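Local atomic coordinates of synaptonemal complex protein 2 (Mus musculus, PDB entry 5IWZ), a protein that is a major component of the axial and lateral elements of synaptonemal complexes in meiotic prophase and is required for SYCP3 insertion and normal chromosome synapsis. Residues S165-F169 against C170-E174. Numbering follows the deposited sequence.
Sequences SRVNF and CIQQE
N168 caps the helix that F169 begins and C170-E174 carries on, and the first turn closes where Q172 N donates to N168 O (3.2 Å) almost straight, at 167°, within the carbonyl plane. Q173 N follows with a shorter bond to F169 O (2.8 Å), whereas I171 N reaches N168 O only weakly. V167 and N168 are extended, and the run of helical backbone angles sets in at F169. N168 is the N-cap: with CG anti to the backbone N (chi1 175°), its amide folds forward and OD1 accepts from C170 N at 2.8 Å, the donor standing well above the carbonyl plane. The F169 ring projects from the helix start, its CG lodged between backbone N and carbonyl carbon. C170 SG lies over one face, 3.7 Å from the ring centroid and shifted toward the CZ-CE2 rim, while Q173 NE2 meets the ring edge 3.3 Å from CD2. The Q173 amide is turned 80° from the ring, and its NE2 also hydrogen-bonds D215 OD2. With F169 cut back to an alanine, C170 SG would probably lose its aromatic face and Q173 its ring-edge neighbour, though D215 would still hold the amide. V167 CG1 packs on I171 CG2 (3.8 Å), both against L161, and the extended Q172 side chain runs back past V167 to hydrogen-bond L161 O through NE2. The result is an asparagine N-cap with a Cys sulfur-aromatic contact, where a short loop joins helix 144-163 to helix 169-185 in the armadillo-repeat-like domain.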
ATOM      1  N   SER A 165      13.511  -5.741   2.505  1.00 38.57           N
ATOM      2  CA  SER A 165      13.719  -5.405   1.100  1.00 38.68           C
ATOM      3  C   SER A 165      13.282  -6.516   0.161  1.00 39.70           C
ATOM      4  O   SER A 165      13.159  -6.270  -1.042  1.00 43.24           O
ATOM      5  CB  SER A 165      15.189  -5.057   0.842  1.00 42.77           C
ATOM      6  OG  SER A 165      16.025  -6.197   0.936  1.00 48.34           O
ATOM      7  N   ARG A 166      13.010  -7.717   0.675  1.00 40.89           N
ATOM      8  CA  ARG A 166      12.582  -8.804  -0.195  1.00 44.55           C
ATOM      9  C   ARG A 166      11.139  -8.659  -0.661  1.00 42.55           C
ATOM     10  O   ARG A 166      10.766  -9.286  -1.655  1.00 45.49           O
ATOM     11  CB  ARG A 166      12.780 -10.147   0.515  1.00 40.26           C
ATOM     12  CG  ARG A 166      14.225 -10.419   0.908  1.00 44.59           C
ATOM     13  CD  ARG A 166      14.351 -11.680   1.738  1.00 45.58           C
ATOM     14  NE  ARG A 166      13.677 -11.529   3.022  1.00 46.87           N
ATOM     15  CZ  ARG A 166      13.419 -12.530   3.853  1.00 45.54           C
ATOM     16  NH1 ARG A 166      13.782 -13.763   3.538  1.00 44.35           N
ATOM     17  NH2 ARG A 166      12.791 -12.297   4.996  1.00 45.37           N
ATOM     18  N   VAL A 167      10.328  -7.830   0.003  1.00 37.82           N
ATOM     19  CA  VAL A 167       8.888  -7.781  -0.249  1.00 37.70           C
ATOM     20  C   VAL A 167       8.595  -6.833  -1.404  1.00 42.44           C
ATOM     21  O   VAL A 167       9.143  -5.724  -1.464  1.00 49.33           O
ATOM     22  CB  VAL A 167       8.128  -7.350   1.022  1.00 35.70           C
ATOM     23  CG1 VAL A 167       6.628  -7.268   0.752  1.00 29.67           C
ATOM     24  CG2 VAL A 167       8.432  -8.295   2.175  1.00 37.51           C
ATOM     25  N   ASN A 168       7.706  -7.257  -2.312  1.00 35.66           N
ATOM     26  CA  ASN A 168       7.317  -6.418  -3.440  1.00 34.89           C
ATOM     27  C   ASN A 168       6.807  -5.059  -2.969  1.00 36.82           C
ATOM     28  O   ASN A 168       6.049  -4.970  -1.997  1.00 30.13           O
ATOM     29  CB  ASN A 168       6.225  -7.093  -4.266  1.00 26.95           C
ATOM     30  CG  ASN A 168       5.715  -6.194  -5.368  1.00 44.66           C
ATOM     31  OD1 ASN A 168       4.661  -5.568  -5.242  1.00 48.39           O
ATOM     32  ND2 ASN A 168       6.489  -6.088  -6.441  1.00 47.23           N
ATOM     33  N   PHE A 169       7.183  -3.999  -3.707  1.00 29.69           N
ATOM     34  CA  PHE A 169       6.883  -2.644  -3.239  1.00 30.39           C
ATOM     35  C   PHE A 169       5.384  -2.394  -3.125  1.00 24.99           C
ATOM     36  O   PHE A 169       4.958  -1.623  -2.260  1.00 27.05           O
ATOM     37  CB  PHE A 169       7.523  -1.586  -4.150  1.00 24.98           C
ATOM     38  CG  PHE A 169       6.848  -1.439  -5.497  1.00 27.50           C
ATOM     39  CD1 PHE A 169       7.176  -2.294  -6.548  1.00 33.21           C
ATOM     40  CD2 PHE A 169       5.909  -0.435  -5.720  1.00 30.60           C
ATOM     41  CE1 PHE A 169       6.576  -2.158  -7.806  1.00 32.75           C
ATOM     42  CE2 PHE A 169       5.312  -0.274  -6.975  1.00 33.54           C
ATOM     43  CZ  PHE A 169       5.642  -1.149  -8.025  1.00 28.25           C
ATOM     44  N   CYS A 170       4.566  -3.024  -3.986  1.00 27.66           N
ATOM     45  CA  CYS A 170       3.121  -2.790  -3.924  1.00 31.73           C
ATOM     46  C   CYS A 170       2.517  -3.332  -2.633  1.00 30.81           C
ATOM     47  O   CYS A 170       1.534  -2.780  -2.124  1.00 28.31           O
ATOM     48  CB  CYS A 170       2.404  -3.432  -5.117  1.00 38.92           C
ATOM     49  SG  CYS A 170       2.872  -2.790  -6.752  1.00 49.88           S
ATOM     50  N   ILE A 171       3.059  -4.427  -2.112  1.00 30.10           N
ATOM     51  CA  ILE A 171       2.577  -4.943  -0.836  1.00 30.93           C
ATOM     52  C   ILE A 171       2.990  -4.012   0.296  1.00 29.50           C
ATOM     53  O   ILE A 171       2.192  -3.674   1.179  1.00 24.79           O
ATOM     54  CB  ILE A 171       3.097  -6.373  -0.623  1.00 30.21           C
ATOM     55  CG1 ILE A 171       2.476  -7.300  -1.666  1.00 28.98           C
ATOM     56  CG2 ILE A 171       2.818  -6.844   0.813  1.00 31.97           C
ATOM     57  CD1 ILE A 171       3.083  -8.674  -1.643  1.00 36.87           C
ATOM     58  N   GLN A 172       4.236  -3.557   0.272  1.00 26.83           N
ATOM     59  CA  GLN A 172       4.663  -2.608   1.290  1.00 25.10           C
ATOM     60  C   GLN A 172       3.839  -1.334   1.222  1.00 27.00           C
ATOM     61  O   GLN A 172       3.439  -0.803   2.261  1.00 25.59           O
ATOM     62  CB  GLN A 172       6.156  -2.318   1.147  1.00 29.14           C
ATOM     63  CG  GLN A 172       7.010  -3.563   1.312  1.00 30.70           C
ATOM     64  CD  GLN A 172       8.450  -3.327   0.942  1.00 38.18           C
ATOM     65  OE1 GLN A 172       8.739  -2.557   0.037  1.00 35.47           O
ATOM     66  NE2 GLN A 172       9.369  -3.996   1.638  1.00 35.93           N
ATOM     67  N   GLN A 173       3.548  -0.838   0.007  1.00 24.20           N
ATOM     68  CA  GLN A 173       2.769   0.397  -0.112  1.00 29.30           C
ATOM     69  C   GLN A 173       1.376   0.226   0.484  1.00 28.15           C
ATOM     70  O   GLN A 173       0.858   1.128   1.158  1.00 23.63           O
ATOM     71  CB  GLN A 173       2.675   0.838  -1.584  1.00 24.60           C
ATOM     72  CG  GLN A 173       3.975   1.385  -2.157  1.00 32.45           C
ATOM     73  CD  GLN A 173       3.927   1.645  -3.678  1.00 45.77           C
ATOM     74  OE1 GLN A 173       2.960   1.278  -4.365  1.00 38.98           O
ATOM     75  NE2 GLN A 173       4.980   2.285  -4.201  1.00 37.81           N
ATOM     76  N   GLU A 174       0.747  -0.922   0.226  1.00 21.15           N
ATOM     77  CA  GLU A 174      -0.576  -1.197   0.773  1.00 27.56           C
ATOM     78  C   GLU A 174      -0.540  -1.276   2.300  1.00 23.23           C
ATOM     79  O   GLU A 174      -1.397  -0.702   2.986  1.00 22.07           O
ATOM     80  CB  GLU A 174      -1.104  -2.501   0.158  1.00 31.87           C
ATOM     81  CG  GLU A 174      -2.310  -3.105   0.857  1.00 41.80           C
ATOM     82  CD  GLU A 174      -3.519  -2.198   0.792  1.00 50.42           C
ATOM     83  OE1 GLU A 174      -3.538  -1.280  -0.069  1.00 50.32           O
ATOM     84  OE2 GLU A 174      -4.447  -2.389   1.615  1.00 54.49           O
TER